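GNAT family acetyltransferase (Mycobacterium smegmatis, PDB 6C30) probably transfers an acetyl group from acetyl-coenzyme A to an amine, perhaps the N-terminus of a protein, as a RimJ-like N-acetyltransferase of the GNAT family. Local coordinates at residues R30-R35 / P89-L94; R42-D47 / G118-S123; A131-A136 / H206-A211. One frame throughout, in Å; residues are numbered along the deposited sequence. Where two conformers were deposited one is given.

In the fold
All three contacts are built around one mixed sheet and the helices packed on it. Contact 1 pairs strands 25-31 and 88-94 within the sheet; contact 2, centred about 13 Å away, sets helix 37-46, the next element after strand 25-31, against the end of strand 114-121. Their segments alternate along the chain, so the N-terminal part of the GNAT domain is tied twice to its central strands. Contact 3 follows both in sequence and joins helix 130-143 to helix 204-217, its centre about 18 Å from contact 1 and 20 Å from contact 2. Ile92, Tyr119 and Val121 pack on helix 130-143, linking the three contacts through a shared core.

Contact 1: R30-R35 / P89-L94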
loop_
_atom_site.group_PDB
_atom_site.type_symbol
_atom_site.label_atom_id
_atom_site.label_comp_id
_atom_site.label_asym_id
_atom_site.label_seq_id
_atom_site.Cartn_x
_atom_site.Cartn_y
_atom_site.Cartn_z
ATOM N N ARG A 30 -4.165 -2.257 5.696
ATOM C CA ARG A 30 -2.829 -2.613 6.173
ATOM C C ARG A 30 -2.719 -2.262 7.660
ATOM O O ARG A 30 -3.555 -1.524 8.182
ATOM C CB ARG A 30 -1.739 -1.928 5.319
ATOM C CG ARG A 30 -1.881 -0.427 5.133
ATOM C CD ARG A 30 -1.333 0.326 6.327
ATOM N NE ARG A 30 -1.432 1.768 6.131
ATOM C CZ ARG A 30 -1.305 2.660 7.110
ATOM N NH1 ARG A 30 -1.063 2.248 8.351
ATOM N NH2 ARG A 30 -1.409 3.959 6.850
ATOM N N PRO A 31 -1.707 -2.810 8.359
ATOM C CA PRO A 31 -1.638 -2.580 9.813
ATOM C C PRO A 31 -1.490 -1.120 10.236
ATOM O O PRO A 31 -0.792 -0.355 9.582
ATOM C CB PRO A 31 -0.392 -3.369 10.227
ATOM C CG PRO A 31 -0.303 -4.477 9.213
ATOM C CD PRO A 31 -0.724 -3.819 7.913
ATOM N N VAL A 32 -2.122 -0.740 11.338
ATOM C CA VAL A 32 -1.815 0.538 11.981
ATOM C C VAL A 32 -0.317 0.650 12.251
ATOM O O VAL A 32 0.358 -0.354 12.523
ATOM C CB VAL A 32 -2.571 0.731 13.329
ATOM C CG1 VAL A 32 -4.074 0.879 13.118
ATOM C CG2 VAL A 32 -2.267 -0.403 14.299
ATOM N N ARG A 33 0.199 1.869 12.187
ATOM C CA ARG A 33 1.607 2.083 12.502
ATOM C C ARG A 33 1.800 3.461 13.111
ATOM O O ARG A 33 0.920 4.339 13.011
ATOM C CB ARG A 33 2.476 1.901 11.255
ATOM C CG ARG A 33 2.194 2.903 10.161
ATOM C CD ARG A 33 2.961 2.532 8.880
ATOM N NE ARG A 33 2.476 3.352 7.781
ATOM C CZ ARG A 33 2.128 2.898 6.580
ATOM N NH1 ARG A 33 2.200 1.608 6.262
ATOM N NH2 ARG A 33 1.691 3.764 5.688
ATOM N N MET A 34 2.949 3.661 13.754
ATOM C CA MET A 34 3.189 4.912 14.473
ATOM C C MET A 34 3.116 6.155 13.591
ATOM O O MET A 34 2.648 7.200 14.037
ATOM C CB MET A 34 4.554 4.870 15.194
ATOM C CG MET A 34 4.633 3.812 16.275
ATOM S SD MET A 34 3.483 4.170 17.613
ATOM C CE MET A 34 3.587 2.673 18.563
ATOM N N ARG A 35 3.550 6.046 12.336
ATOM C CA ARG A 35 3.537 7.195 11.444
ATOM C C ARG A 35 2.127 7.651 11.060
ATOM O O ARG A 35 1.971 8.692 10.430
ATOM C CB ARG A 35 4.341 6.889 10.179
ATOM C CG ARG A 35 5.852 6.852 10.398
ATOM C CD ARG A 35 6.510 8.001 9.657
ATOM N NE ARG A 35 7.907 8.200 10.029
ATOM C CZ ARG A 35 8.937 7.627 9.418
ATOM N NH1 ARG A 35 8.733 6.778 8.410
ATOM N NH2 ARG A 35 10.173 7.890 9.822
ATOM N N PRO A 89 -5.838 -4.786 14.004
ATOM C CA PRO A 89 -6.111 -3.359 13.799
ATOM C C PRO A 89 -5.578 -2.844 12.459
ATOM O O PRO A 89 -4.380 -2.597 12.312
ATOM C CB PRO A 89 -5.393 -2.699 14.979
ATOM C CG PRO A 89 -4.215 -3.619 15.246
ATOM C CD PRO A 89 -4.714 -5.018 14.933
ATOM N N PHE A 90 -6.470 -2.691 11.487
ATOM C CA PHE A 90 -6.089 -2.189 10.174
ATOM C C PHE A 90 -6.437 -0.725 9.961
ATOM O O PHE A 90 -7.351 -0.164 10.583
ATOM C CB PHE A 90 -6.777 -2.986 9.058
ATOM C CG PHE A 90 -6.397 -4.436 8.989
ATOM C CD1 PHE A 90 -5.218 -4.822 8.363
ATOM C CD2 PHE A 90 -7.248 -5.420 9.489
ATOM C CE1 PHE A 90 -4.878 -6.167 8.265
ATOM C CE2 PHE A 90 -6.911 -6.770 9.401
ATOM C CZ PHE A 90 -5.722 -7.140 8.791
ATOM N N VAL A 91 -5.704 -0.133 9.028
ATOM C CA VAL A 91 -6.012 1.169 8.450
ATOM C C VAL A 91 -6.643 0.930 7.088
ATOM O O VAL A 91 -6.213 0.036 6.340
ATOM C CB VAL A 91 -4.744 2.033 8.317
ATOM C CG1 VAL A 91 -4.970 3.239 7.402
ATOM C CG2 VAL A 91 -4.269 2.465 9.705
ATOM N N ILE A 92 -7.678 1.712 6.783
ATOM C CA ILE A 92 -8.253 1.732 5.441
ATOM C C ILE A 92 -7.507 2.766 4.621
ATOM O O ILE A 92 -7.441 3.940 5.000
ATOM C CB ILE A 92 -9.757 2.080 5.457
ATOM C CG1 ILE A 92 -10.531 1.169 6.411
ATOM C CG2 ILE A 92 -10.325 2.031 4.024
ATOM C CD1 ILE A 92 -11.948 1.660 6.694
ATOM N N GLU A 93 -6.922 2.317 3.510
ATOM C CA GLU A 93 -6.253 3.220 2.571
ATOM C C GLU A 93 -7.109 3.461 1.337
ATOM O O GLU A 93 -7.708 2.529 0.799
ATOM C CB GLU A 93 -4.903 2.656 2.114
ATOM C CG GLU A 93 -3.847 2.637 3.212
ATOM C CD GLU A 93 -2.467 2.286 2.692
ATOM O OE1 GLU A 93 -2.349 1.805 1.538
ATOM O OE2 GLU A 93 -1.493 2.491 3.440
ATOM N N LEU A 94 -7.161 4.718 0.913
ATOM C CA LEU A 94 -7.668 5.087 -0.403
ATOM C C LEU A 94 -6.508 5.708 -1.165
ATOM O O LEU A 94 -5.961 6.727 -0.743
ATOM C CB LEU A 94 -8.830 6.068 -0.298
ATOM C CG LEU A 94 -9.340 6.586 -1.644
ATOM C CD1 LEU A 94 -10.032 5.481 -2.431
ATOM C CD2 LEU A 94 -10.260 7.775 -1.417
HETATM O O HOH W 1 -0.678 5.188 4.341
HETATM O O HOH W 2 1.060 1.843 3.481
#
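Arg30 and Val91 form an antiparallel hydrogen-bonded pair: Arg30 N donates to Val91 O, and Val91 N returns a nearly straight bond of 2.7 Å to Arg30 O. From CB the Arg30 side chain first turns in between the backbone N and the carbonyl carbon (chi1 51°), then bends again at CG, which lies 3.4 Å from Glu93 OE2. CD passes the same oxygen on its way to NE, whose salt bridge to Glu93 OE2 is 2.8 Å long. Arg30 keeps this oxygen close to its guanidinium plane, yet the approach is from above the carboxylate, the two planes standing 78° apart. The Arg30-Val91 backbone pair joins strands 25-31 and 88-94, antiparallel neighbours in the GNAT sheet. Arg30 CZ is sandwiched, with Val91 CB over one face and Arg33 CZ 3.5 Å above the other. At the tip, NH1 bonds Pro31 O at 2.9 Å and also pairs with Asp36, while NH2 donates to a water that probably donates in turn to Glu93 OE2. The two guanidinium groups lie face over face, and Arg33 NH2 reaches OE2 through a second water. Beyond the strand pair the first chain swings away, but Val32 N still bonds Pro89 O at 3.1 Å. Val32 divides its methyls, CG1 meeting Val91 CG2 at 3.8 Å and CG2 resting against Pro89 CG.

Contact 2: R42-D47 / G118-S123; sequences RIRLAD and GYWVAS
Ile43 touches Trp120 at the rim of its indole, CG2 lying near the ring plane and 3.5 Å from CZ3. The same methyl reaches Ala122 CB, 3.8 Å away, and so touches both the outer rim of the indole and the first residue after the strand. Arg44, next along helix 37-46, comes over the indole face instead. The bend at chi2 (-79°) lays its CD above the six-membered ring, 3.8 Å from the centroid in a CH-pi contact, and that at chi3 (-67°) carries the guanidinium on over the five-membered ring, CZ standing 4.5 Å from its centroid in a cation-pi interaction. The group is steeply inclined rather than stacked flat, its plane 64° from that of the indole, with NH1 as the nearer nitrogen. Glu55 and His66 engage NH2, whereas Trp120 NE1 donates to Gln101; both polar ends are thus held from outside the pair. Asp47, where the helix ends, turns its carboxylate on Ser123 with both oxygens. OD1 takes the bond from Ser123 OG at 2.7 Å, met from above the carboxylate plane, while OD2 receives Ser123 N at 2.8 Å on its syn side, though somewhat out of that plane. A water donates to OD2 and to Val121 O, giving OD2 a second hydrogen bond and bridging back to the strand. The whole is a helix-on-sheet contact of the GNAT fold, in which helix 37-46 of the N-terminal part packs against the end of the central strand 114-121.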
loop_
_atom_site.group_PDB
_atom_site.type_symbol
_atom_site.label_atom_id
_atom_site.label_comp_id
_atom_site.label_asym_id
_atom_site.label_seq_id
_atom_site.Cartn_x
_atom_site.Cartn_y
_atom_site.Cartn_z
ATOM N N ARG A 42 -5.498 14.400 12.702
ATOM C CA ARG A 42 -6.123 15.438 11.897
ATOM C C ARG A 42 -7.571 15.076 11.579
ATOM O O ARG A 42 -8.494 15.889 11.777
ATOM C CB ARG A 42 -5.326 15.651 10.607
ATOM C CG ARG A 42 -5.830 16.784 9.728
ATOM C CD ARG A 42 -5.131 16.752 8.368
ATOM N NE ARG A 42 -5.524 15.569 7.606
ATOM C CZ ARG A 42 -4.690 14.608 7.214
ATOM N NH1 ARG A 42 -3.397 14.684 7.495
ATOM N NH2 ARG A 42 -5.155 13.569 6.534
ATOM N N ILE A 43 -7.780 13.857 11.103
ATOM C CA ILE A 43 -9.119 13.458 10.683
ATOM C C ILE A 43 -10.056 13.269 11.880
ATOM O O ILE A 43 -11.194 13.745 11.848
ATOM C CB ILE A 43 -9.077 12.179 9.841
ATOM C CG1 ILE A 43 -8.220 12.412 8.591
ATOM C CG2 ILE A 43 -10.489 11.768 9.442
ATOM C CD1 ILE A 43 -7.866 11.144 7.852
ATOM N N ARG A 44 -9.603 12.609 12.942
ATOM C CA ARG A 44 -10.483 12.355 14.088
ATOM C C ARG A 44 -10.873 13.666 14.766
ATOM O O ARG A 44 -11.988 13.804 15.273
ATOM C CB ARG A 44 -9.819 11.432 15.112
ATOM C CG ARG A 44 -9.496 10.023 14.621
ATOM C CD ARG A 44 -10.700 9.136 14.625
ATOM N NE ARG A 44 -11.181 8.854 15.977
ATOM C CZ ARG A 44 -12.086 7.927 16.236
ATOM N NH1 ARG A 44 -12.580 7.183 15.251
ATOM N NH2 ARG A 44 -12.474 7.731 17.486
ATOM N N LEU A 45 -9.963 14.638 14.785
ATOM C CA LEU A 45 -10.301 15.944 15.364
ATOM C C LEU A 45 -11.297 16.673 14.463
ATOM O O LEU A 45 -12.287 17.216 14.961
ATOM C CB LEU A 45 -9.049 16.797 15.579
ATOM C CG LEU A 45 -8.111 16.359 16.710
ATOM C CD1 LEU A 45 -6.825 17.171 16.626
ATOM C CD2 LEU A 45 -8.751 16.505 18.094
ATOM N N ALA A 46 -11.078 16.649 13.154
ATOM C CA ALA A 46 -11.965 17.363 12.240
ATOM C C ALA A 46 -13.351 16.739 12.240
ATOM O O ALA A 46 -14.357 17.442 12.098
ATOM C CB ALA A 46 -11.396 17.367 10.845
ATOM N N ASP A 47 -13.399 15.423 12.424
ATOM C CA ASP A 47 -14.656 14.680 12.352
ATOM C C ASP A 47 -15.295 14.426 13.713
ATOM O O ASP A 47 -16.191 13.576 13.817
ATOM C CB ASP A 47 -14.447 13.337 11.656
ATOM C CG ASP A 47 -14.394 13.449 10.153
ATOM O OD1 ASP A 47 -14.587 14.561 9.612
ATOM O OD2 ASP A 47 -14.194 12.406 9.514
ATOM N N GLY A 118 -15.315 -3.524 13.484
ATOM C CA GLY A 118 -15.750 -2.147 13.558
ATOM C C GLY A 118 -14.983 -1.336 12.538
ATOM O O GLY A 118 -13.948 -1.779 12.035
ATOM N N TYR A 119 -15.497 -0.159 12.207
ATOM C CA TYR A 119 -14.882 0.650 11.162
ATOM C C TYR A 119 -15.264 2.107 11.340
ATOM O O TYR A 119 -16.275 2.439 11.974
ATOM C CB TYR A 119 -15.327 0.163 9.764
ATOM C CG TYR A 119 -16.777 0.513 9.495
ATOM C CD1 TYR A 119 -17.126 1.670 8.803
ATOM C CD2 TYR A 119 -17.800 -0.288 9.986
ATOM C CE1 TYR A 119 -18.456 2.010 8.599
ATOM C CE2 TYR A 119 -19.129 0.042 9.791
ATOM C CZ TYR A 119 -19.444 1.191 9.100
ATOM O OH TYR A 119 -20.767 1.508 8.918
ATOM N N TRP A 120 -14.465 2.979 10.743
ATOM C CA TRP A 120 -14.878 4.356 10.514
ATOM C C TRP A 120 -14.127 4.872 9.297
ATOM O O TRP A 120 -13.020 4.415 8.987
ATOM C CB TRP A 120 -14.636 5.236 11.747
ATOM C CG TRP A 120 -13.193 5.503 12.036
ATOM C CD1 TRP A 120 -12.349 4.748 12.808
ATOM C CD2 TRP A 120 -12.417 6.604 11.550
ATOM N NE1 TRP A 120 -11.100 5.320 12.826
ATOM C CE2 TRP A 120 -11.112 6.457 12.065
ATOM C CE3 TRP A 120 -12.701 7.706 10.742
ATOM C CZ2 TRP A 120 -10.089 7.364 11.787
ATOM C CZ3 TRP A 120 -11.689 8.606 10.469
ATOM C CH2 TRP A 120 -10.396 8.428 10.992
ATOM N N VAL A 121 -14.761 5.801 8.590
ATOM C CA VAL A 121 -14.200 6.418 7.392
ATOM C C VAL A 121 -14.336 7.934 7.509
ATOM O O VAL A 121 -15.355 8.429 7.987
ATOM C CB VAL A 121 -14.919 5.909 6.109
ATOM C CG1 VAL A 121 -14.449 6.672 4.872
ATOM C CG2 VAL A 121 -14.696 4.428 5.921
ATOM N N ALA A 122 -13.308 8.651 7.068
ATOM C CA ALA A 122 -13.320 10.111 7.024
ATOM C C ALA A 122 -14.611 10.641 6.401
ATOM O O ALA A 122 -15.054 10.153 5.355
ATOM C CB ALA A 122 -12.114 10.618 6.251
ATOM N N SER A 123 -15.200 11.646 7.046
ATOM C CA SER A 123 -16.528 12.136 6.660
ATOM C C SER A 123 -16.594 12.642 5.220
ATOM O O SER A 123 -17.623 12.499 4.560
ATOM C CB SER A 123 -16.977 13.247 7.613
ATOM O OG SER A 123 -16.174 14.396 7.447
HETATM O O HOH W 3 -15.666 10.102 10.098
#

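Contact 3: A131-A136 / H206-A211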
loop_
_atom_site.group_PDB
_atom_site.type_symbol
_atom_site.label_atom_id
_atom_site.label_comp_id
_atom_site.label_asym_id
_atom_site.label_seq_id
_atom_site.Cartn_x
_atom_site.Cartn_y
_atom_site.Cartn_z
ATOM N N ALA A 131 -16.363 2.088 3.006
ATOM C CA ALA A 131 -16.669 1.264 4.176
ATOM C C ALA A 131 -17.136 -0.134 3.790
ATOM O O ALA A 131 -16.730 -1.108 4.401
ATOM C CB ALA A 131 -17.702 1.937 5.046
ATOM N N THR A 132 -17.978 -0.242 2.761
ATOM C CA THR A 132 -18.420 -1.571 2.345
ATOM C C THR A 132 -17.241 -2.394 1.824
ATOM O O THR A 132 -17.137 -3.577 2.128
ATOM C CB THR A 132 -19.527 -1.508 1.282
ATOM O OG1 THR A 132 -19.091 -0.697 0.185
ATOM C CG2 THR A 132 -20.806 -0.928 1.875
ATOM N N ALA A 133 -16.330 -1.760 1.090
ATOM C CA ALA A 133 -15.141 -2.464 0.625
ATOM C C ALA A 133 -14.249 -2.912 1.778
ATOM O O ALA A 133 -13.721 -4.025 1.768
ATOM C CB ALA A 133 -14.343 -1.592 -0.340
ATOM N N ALA A 134 -14.085 -2.038 2.767
ATOM C CA ALA A 134 -13.262 -2.366 3.926
ATOM C C ALA A 134 -13.843 -3.541 4.708
ATOM O O ALA A 134 -13.121 -4.467 5.092
ATOM C CB ALA A 134 -13.106 -1.150 4.830
ATOM N N LEU A 135 -15.149 -3.508 4.944
ATOM C CA LEU A 135 -15.805 -4.617 5.621
ATOM C C LEU A 135 -15.701 -5.918 4.825
ATOM O O LEU A 135 -15.459 -6.987 5.391
ATOM C CB LEU A 135 -17.273 -4.281 5.881
ATOM C CG LEU A 135 -17.503 -3.226 6.960
ATOM C CD1 LEU A 135 -18.924 -2.730 6.876
ATOM C CD2 LEU A 135 -17.241 -3.795 8.346
ATOM N N ALA A 136 -15.900 -5.830 3.514
ATOM C CA ALA A 136 -15.828 -7.023 2.669
ATOM C C ALA A 136 -14.434 -7.642 2.690
ATOM O O ALA A 136 -14.277 -8.858 2.784
ATOM C CB ALA A 136 -16.240 -6.682 1.243
ATOM N N HIS A 206 -18.528 -11.075 -0.788
ATOM C CA HIS A 206 -17.673 -11.845 -1.679
ATOM C C HIS A 206 -17.702 -11.278 -3.093
ATOM O O HIS A 206 -16.660 -11.184 -3.736
ATOM C CB HIS A 206 -18.080 -13.315 -1.706
ATOM C CG HIS A 206 -17.304 -14.119 -2.700
ATOM N ND1 HIS A 206 -15.987 -14.477 -2.502
ATOM C CD2 HIS A 206 -17.645 -14.595 -3.920
ATOM C CE1 HIS A 206 -15.558 -15.161 -3.547
ATOM N NE2 HIS A 206 -16.544 -15.245 -4.423
ATOM N N ARG A 207 -18.881 -10.887 -3.569
ATOM C CA ARG A 207 -18.988 -10.336 -4.916
ATOM C C ARG A 207 -18.198 -9.037 -5.023
ATOM O O ARG A 207 -17.551 -8.779 -6.035
ATOM C CB ARG A 207 -20.453 -10.117 -5.307
ATOM C CG ARG A 207 -21.212 -11.429 -5.507
ATOM C CD ARG A 207 -22.575 -11.237 -6.164
ATOM N NE ARG A 207 -23.492 -10.439 -5.352
ATOM C CZ ARG A 207 -24.236 -10.927 -4.365
ATOM N NH1 ARG A 207 -24.163 -12.211 -4.044
ATOM N NH2 ARG A 207 -25.046 -10.119 -3.693
ATOM N N LEU A 208 -18.219 -8.232 -3.964
ATOM C CA LEU A 208 -17.515 -6.953 -3.977
ATOM C C LEU A 208 -16.006 -7.174 -4.095
ATOM O O LEU A 208 -15.333 -6.537 -4.914
ATOM C CB LEU A 208 -17.856 -6.152 -2.709
ATOM C CG LEU A 208 -17.467 -4.670 -2.608
ATOM C CD1 LEU A 208 -18.209 -4.014 -1.441
ATOM C CD2 LEU A 208 -15.956 -4.445 -2.454
ATOM N N VAL A 209 -15.478 -8.071 -3.274
ATOM C CA VAL A 209 -14.052 -8.343 -3.286
ATOM C C VAL A 209 -13.622 -8.956 -4.623
ATOM O O VAL A 209 -12.608 -8.555 -5.195
ATOM C CB VAL A 209 -13.660 -9.265 -2.115
ATOM C CG1 VAL A 209 -12.267 -9.827 -2.323
ATOM C CG2 VAL A 209 -13.741 -8.504 -0.798
ATOM N N ALA A 210 -14.404 -9.902 -5.141
ATOM C CA ALA A 210 -14.051 -10.553 -6.406
ATOM C C ALA A 210 -14.027 -9.539 -7.544
ATOM O O ALA A 210 -13.095 -9.527 -8.345
ATOM C CB ALA A 210 -15.023 -11.684 -6.712
ATOM N N ALA A 211 -15.040 -8.682 -7.606
ATOM C CA ALA A 211 -15.103 -7.649 -8.628
ATOM C C ALA A 211 -13.968 -6.647 -8.446
ATOM O O ALA A 211 -13.374 -6.183 -9.421
ATOM C CB ALA A 211 -16.451 -6.939 -8.592
#
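The helical segments 131-136 and 206-211 cross almost perpendicularly, their axes 9.1 Å apart at closest approach with a signed angle of -97°. So steep a crossing confines the contact to a small patch, 201 Å² of buried surface in all, made by one turn from each helix. Leu208 is the main projection. With CG anti to the backbone N (chi1 -168°), its side chain reaches across to helix 130-143 and spreads its two methyls over neighbouring residues. CD1 lies against Thr132, 3.8 Å from both the carbonyl O and the side-chain OG1 of that residue, and the two side chains meet nearly at right angles. Thr132 OG1 is at the same time hydrogen-bonded to Gly129 O, just ahead of the helix, so it presents an already engaged hydroxyl to the leucine. CD2 turns instead to Ala133, 3.8 Å from CA and almost as close to CB. It thus packs against backbone as well as the small alanine side chain. One turn on from Thr132, Ala136 directs CB at the other helix, meeting Val209 CG2 at 3.7 Å and, more loosely, Leu208 CD1. The valine methyl also rests 3.6 Å from Ala136 O, again touching backbone as much as side chain. The patch is held by apolar packing. Around it, Thr132 also leans on Val165, His168 and Val169 of helix 160-169, while Ala131, Ala134 and Leu135 face the sheet, touching strands 97-105 and 114-121. Helix 130-143 therefore lies between that sheet and the C-terminal helix 204-217.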